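Local coordinates for Galactose/lactose metabolism regulatory protein GAL80 (Saccharomyces cerevisiae, PDB 3BTV) that represses the galactose and lactose metabolic genes by binding the activator GAL4 and blocking its transcriptional activation when no inducing sugar is present, at residues G301-E309 and I317-S325. The protein carries 1 engineered substitution. Sequence-based numbering, arbitrary orientation.
Sequences GTKRDLKLE and ISNLVLYYS. Engineered in segment 301-309: Arg-304 (natural residue Gly).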
ATOM      1  N   GLY B 301      10.830   6.495   9.646  1.00 30.39           N
ATOM      2  CA  GLY B 301      11.931   6.132  10.532  1.00 30.57           C
ATOM      3  C   GLY B 301      11.531   6.246  11.988  1.00 37.11           C
ATOM      4  O   GLY B 301      10.498   6.807  12.299  1.00 32.73           O
ATOM      5  N   THR B 302      12.341   5.705  12.887  1.00 31.26           N
ATOM      6  CA  THR B 302      12.025   5.829  14.310  1.00 35.43           C
ATOM      7  C   THR B 302      12.273   7.242  14.815  1.00 42.13           C
ATOM      8  O   THR B 302      11.684   7.636  15.812  1.00 35.34           O
ATOM      9  CB  THR B 302      12.842   4.856  15.176  1.00 41.77           C
ATOM     10  OG1 THR B 302      14.222   5.003  14.859  1.00 34.33           O
ATOM     11  CG2 THR B 302      12.423   3.397  14.892  1.00 39.72           C
ATOM     12  N   LYS B 303      13.128   7.998  14.123  1.00 29.03           N
ATOM     13  CA  LYS B 303      13.435   9.378  14.528  1.00 33.67           C
ATOM     14  C   LYS B 303      12.823  10.459  13.639  1.00 37.00           C
ATOM     15  O   LYS B 303      12.411  11.501  14.133  1.00 44.51           O
ATOM     16  CB  LYS B 303      14.945   9.613  14.570  1.00 38.78           C
ATOM     17  CG  LYS B 303      15.678   8.843  15.660  1.00 51.60           C
ATOM     18  CD  LYS B 303      17.174   9.062  15.533  1.00 43.41           C
ATOM     19  CE  LYS B 303      17.963   7.927  16.176  1.00 75.66           C
ATOM     20  NZ  LYS B 303      17.783   7.855  17.648  1.00 79.14           N
ATOM     21  N   ARG B 304      12.812  10.226  12.329  1.00 31.64           N
ATOM     22  CA  ARG B 304      12.280  11.189  11.376  1.00 31.41           C
ATOM     23  C   ARG B 304      11.624  10.451  10.237  1.00 36.06           C
ATOM     24  O   ARG B 304      11.896   9.262  10.021  1.00 31.90           O
ATOM     25  CB  ARG B 304      13.394  12.057  10.784  1.00 33.24           C
ATOM     26  CG  ARG B 304      14.070  13.020  11.751  1.00 37.75           C
ATOM     27  CD  ARG B 304      15.009  13.960  10.971  1.00 41.63           C
ATOM     28  NE  ARG B 304      15.686  14.910  11.842  1.00 53.97           N
ATOM     29  CZ  ARG B 304      16.704  14.603  12.643  1.00 67.37           C
ATOM     30  NH1 ARG B 304      17.176  13.362  12.687  1.00 47.13           N
ATOM     31  NH2 ARG B 304      17.256  15.543  13.403  1.00 55.93           N
ATOM     32  N   ASP B 305      10.754  11.151   9.515  1.00 29.14           N
ATOM     33  CA  ASP B 305      10.211  10.620   8.269  1.00 29.45           C
ATOM     34  C   ASP B 305      10.872  11.318   7.099  1.00 40.34           C
ATOM     35  O   ASP B 305      11.241  12.498   7.182  1.00 35.41           O
ATOM     36  CB  ASP B 305       8.705  10.844   8.182  1.00 34.86           C
ATOM     37  CG  ASP B 305       7.926   9.938   9.128  1.00 47.11           C
ATOM     38  OD1 ASP B 305       8.540   9.035   9.748  1.00 52.07           O
ATOM     39  OD2 ASP B 305       6.700  10.134   9.245  1.00 48.01           O
ATOM     40  N   LEU B 306      10.996  10.583   6.003  1.00 28.25           N
ATOM     41  CA  LEU B 306      11.583  11.094   4.774  1.00 29.58           C
ATOM     42  C   LEU B 306      10.568  10.822   3.672  1.00 31.04           C
ATOM     43  O   LEU B 306       9.995   9.748   3.619  1.00 32.60           O
ATOM     44  CB  LEU B 306      12.875  10.325   4.505  1.00 26.91           C
ATOM     45  CG  LEU B 306      13.779  10.635   3.333  1.00 49.57           C
ATOM     46  CD1 LEU B 306      15.170  10.110   3.661  1.00 40.03           C
ATOM     47  CD2 LEU B 306      13.227   9.934   2.126  1.00 43.32           C
ATOM     48  N   LYS B 307      10.356  11.790   2.806  1.00 32.25           N
ATOM     49  CA  LYS B 307       9.457  11.630   1.670  1.00 36.25           C
ATOM     50  C   LYS B 307      10.079  12.173   0.374  1.00 40.63           C
ATOM     51  O   LYS B 307      10.587  13.309   0.318  1.00 36.18           O
ATOM     52  CB  LYS B 307       8.125  12.328   1.945  1.00 36.94           C
ATOM     53  CG  LYS B 307       7.167  12.297   0.752  1.00 41.79           C
ATOM     54  CD  LYS B 307       6.209  13.498   0.784  1.00 62.88           C
ATOM     55  CE  LYS B 307       5.125  13.321   1.838  1.00 64.69           C
ATOM     56  NZ  LYS B 307       4.304  12.091   1.567  1.00 42.56           N
ATOM     57  N   LEU B 308      10.077  11.347  -0.662  1.00 31.59           N
ATOM     58  CA  LEU B 308      10.509  11.788  -1.992  1.00 31.54           C
ATOM     59  C   LEU B 308       9.278  11.839  -2.871  1.00 37.46           C
ATOM     60  O   LEU B 308       8.486  10.906  -2.865  1.00 33.96           O
ATOM     61  CB  LEU B 308      11.504  10.789  -2.588  1.00 41.73           C
ATOM     62  CG  LEU B 308      12.883  10.695  -1.937  1.00 45.29           C
ATOM     63  CD1 LEU B 308      13.289   9.239  -1.729  1.00 48.72           C
ATOM     64  CD2 LEU B 308      13.924  11.434  -2.759  1.00 66.15           C
ATOM     65  N   GLU B 309       9.101  12.920  -3.624  1.00 37.02           N
ATOM     66  CA  GLU B 309       7.961  13.007  -4.537  1.00 41.45           C
ATOM     67  C   GLU B 309       8.394  13.474  -5.898  1.00 49.81           C
ATOM     68  O   GLU B 309       9.458  14.075  -6.045  1.00 50.17           O
ATOM     69  CB  GLU B 309       6.921  14.015  -4.073  1.00 47.29           C
ATOM     70  CG  GLU B 309       6.513  13.992  -2.641  1.00 48.38           C
ATOM     71  CD  GLU B 309       5.738  15.255  -2.304  1.00 76.78           C
ATOM     72  OE1 GLU B 309       6.207  16.354  -2.693  1.00 67.47           O
ATOM     73  OE2 GLU B 309       4.657  15.149  -1.682  1.00 86.51           O
ATOM     74  N   ILE B 317      12.123  11.853  -9.678  1.00 79.50           N
ATOM     75  CA  ILE B 317      12.072  12.442  -8.334  1.00 47.17           C
ATOM     76  C   ILE B 317      12.458  13.901  -8.435  1.00 48.44           C
ATOM     77  O   ILE B 317      13.456  14.244  -9.074  1.00 57.87           O
ATOM     78  CB  ILE B 317      12.998  11.723  -7.333  1.00 38.20           C
ATOM     79  CG1 ILE B 317      12.512  10.291  -7.123  1.00 56.20           C
ATOM     80  CG2 ILE B 317      13.024  12.473  -6.001  1.00 48.66           C
ATOM     81  CD1 ILE B 317      11.114  10.227  -6.575  1.00 55.96           C
ATOM     82  N   SER B 318      11.658  14.764  -7.822  1.00 50.09           N
ATOM     83  CA  SER B 318      11.870  16.190  -7.963  1.00 45.34           C
ATOM     84  C   SER B 318      11.789  16.916  -6.618  1.00 57.65           C
ATOM     85  O   SER B 318      11.937  18.130  -6.556  1.00 45.34           O
ATOM     86  CB  SER B 318      10.860  16.777  -8.947  1.00 47.66           C
ATOM     87  OG  SER B 318       9.554  16.746  -8.403  1.00 64.39           O
ATOM     88  N   ASN B 319      11.560  16.173  -5.542  1.00 59.86           N
ATOM     89  CA  ASN B 319      11.450  16.783  -4.223  1.00 55.10           C
ATOM     90  C   ASN B 319      11.786  15.808  -3.090  1.00 54.56           C
ATOM     91  O   ASN B 319      11.335  14.664  -3.102  1.00 42.70           O
ATOM     92  CB  ASN B 319      10.040  17.332  -4.038  1.00 53.76           C
ATOM     93  CG  ASN B 319       9.964  18.375  -2.954  1.00 56.02           C
ATOM     94  OD1 ASN B 319      10.843  19.226  -2.833  1.00 69.20           O
ATOM     95  ND2 ASN B 319       8.902  18.327  -2.166  1.00 57.69           N
ATOM     96  N   LEU B 320      12.585  16.263  -2.125  1.00 39.57           N
ATOM     97  CA  LEU B 320      12.888  15.491  -0.909  1.00 31.74           C
ATOM     98  C   LEU B 320      12.541  16.287   0.355  1.00 38.47           C
ATOM     99  O   LEU B 320      12.977  17.438   0.539  1.00 31.68           O
ATOM    100  CB  LEU B 320      14.362  15.070  -0.869  1.00 38.12           C
ATOM    101  CG  LEU B 320      14.906  14.460   0.439  1.00 36.58           C
ATOM    102  CD1 LEU B 320      14.264  13.118   0.747  1.00 38.83           C
ATOM    103  CD2 LEU B 320      16.403  14.295   0.345  1.00 40.55           C
ATOM    104  N   VAL B 321      11.754  15.669   1.219  1.00 33.09           N
ATOM    105  CA  VAL B 321      11.308  16.305   2.451  1.00 37.01           C
ATOM    106  C   VAL B 321      11.632  15.447   3.674  1.00 31.41           C
ATOM    107  O   VAL B 321      11.399  14.239   3.674  1.00 27.99           O
ATOM    108  CB  VAL B 321       9.788  16.547   2.426  1.00 40.46           C
ATOM    109  CG1 VAL B 321       9.382  17.405   3.607  1.00 42.49           C
ATOM    110  CG2 VAL B 321       9.365  17.235   1.116  1.00 42.05           C
ATOM    111  N   LEU B 322      12.138  16.088   4.721  1.00 32.64           N
ATOM    112  CA  LEU B 322      12.410  15.437   5.994  1.00 28.93           C
ATOM    113  C   LEU B 322      11.617  16.108   7.084  1.00 37.36           C
ATOM    114  O   LEU B 322      11.591  17.345   7.172  1.00 34.97           O
ATOM    115  CB  LEU B 322      13.887  15.561   6.353  1.00 43.08           C
ATOM    116  CG  LEU B 322      14.852  14.576   5.719  1.00 71.51           C
ATOM    117  CD1 LEU B 322      16.248  15.102   5.937  1.00104.31           C
ATOM    118  CD2 LEU B 322      14.670  13.202   6.360  1.00 49.15           C
ATOM    119  N   TYR B 323      11.028  15.288   7.949  1.00 31.24           N
ATOM    120  CA  TYR B 323      10.120  15.765   8.991  1.00 41.99           C
ATOM    121  C   TYR B 323      10.516  15.195  10.327  1.00 48.95           C
ATOM    122  O   TYR B 323      10.702  13.975  10.462  1.00 40.19           O
ATOM    123  CB  TYR B 323       8.697  15.274   8.766  1.00 44.77           C
ATOM    124  CG  TYR B 323       8.100  15.442   7.401  1.00 53.25           C
ATOM    125  CD1 TYR B 323       7.217  16.480   7.142  1.00 50.01           C
ATOM    126  CD2 TYR B 323       8.345  14.517   6.394  1.00 49.88           C
ATOM    127  CE1 TYR B 323       6.623  16.623   5.910  1.00 56.96           C
ATOM    128  CE2 TYR B 323       7.743  14.640   5.158  1.00 55.98           C
ATOM    129  CZ  TYR B 323       6.886  15.702   4.921  1.00 66.94           C
ATOM    130  OH  TYR B 323       6.297  15.863   3.689  1.00 76.64           O
ATOM    131  N   TYR B 324      10.584  16.072  11.319  1.00 48.48           N
ATOM    132  CA  TYR B 324      10.868  15.702  12.695  1.00 62.32           C
ATOM    133  C   TYR B 324       9.785  16.268  13.607  1.00 69.06           C
ATOM    134  O   TYR B 324       9.217  17.326  13.321  1.00 61.40           O
ATOM    135  CB  TYR B 324      12.223  16.268  13.131  1.00 57.45           C
ATOM    136  CG  TYR B 324      12.385  16.276  14.635  1.00 87.05           C
ATOM    137  CD1 TYR B 324      12.803  15.140  15.317  1.00102.94           C
ATOM    138  CD2 TYR B 324      12.091  17.410  15.379  1.00 97.14           C
ATOM    139  CE1 TYR B 324      12.939  15.142  16.697  1.00108.77           C
ATOM    140  CE2 TYR B 324      12.222  17.421  16.755  1.00 96.49           C
ATOM    141  CZ  TYR B 324      12.646  16.287  17.409  1.00114.18           C
ATOM    142  OH  TYR B 324      12.775  16.306  18.781  1.00132.37           O
ATOM    143  N   SER B 325       9.511  15.585  14.716  1.00 63.17           N
ATOM    144  CA  SER B 325       8.549  16.100  15.691  1.00 59.84           C
ATOM    145  C   SER B 325       8.963  15.895  17.149  1.00 82.81           C
ATOM    146  O   SER B 325       9.688  14.957  17.476  1.00100.32           O
ATOM    147  CB  SER B 325       7.168  15.496  15.448  1.00 71.90           C
ATOM    148  OG  SER B 325       7.194  14.088  15.602  1.00124.22           O
TER
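Lys-307 and Val-321 pair through both their amides: Lys-307 N donates to Val-321 O, and Val-321 N returns a bond to Lys-307 O, each 2.8 Å long. Asp-305 and Tyr-323 exchange two such bonds in the same way. At the far end Glu-309 N gives to Asn-319 O. Glu-309 O then takes two amides. Ser-318 N reaches it at 2.9 Å with a nearly straight N-H (170°), while the bond from Asn-319 N is bent and weak. Two residues facing one make this a classic beta bulge. It lies at the start of the second strand of an antiparallel hairpin, 305-310 with 319-324, within the large mixed sheet of the C-terminal domain. The backbones of Leu-306 and Leu-308 hydrogen-bond to Ile-299 and Ile-297 of strand 295-301, and that of Leu-320 to Tyr-356 of strand 352-356.

On the leucine face, Leu-320 CD1 sits 3.6 Å from Leu-306 CG, and Leu-308 CD2 meets Ile-317 CG2 at 3.5 Å. Helix 159-169 covers this side. On the other face, Lys-307 CB sits at the edge of the Tyr-323 ring, in its plane, and Val-321 CG1 lies above one ring face, offset toward the rim. The Lys-307 chain bends at chi3 (-75°) and chi4, and CE comes 3.4 Å from Tyr-323 OH; its NZ is salt-bridged to Asp-298. Asn-319 ND2 makes a weak bond to Glu-309 OE1 (3.4 Å), which also has a long, weak ion pair with Lys-293. The engineered Arg-304 runs extended past Tyr-324 CB, and its NH1 donates to Tyr-172 O.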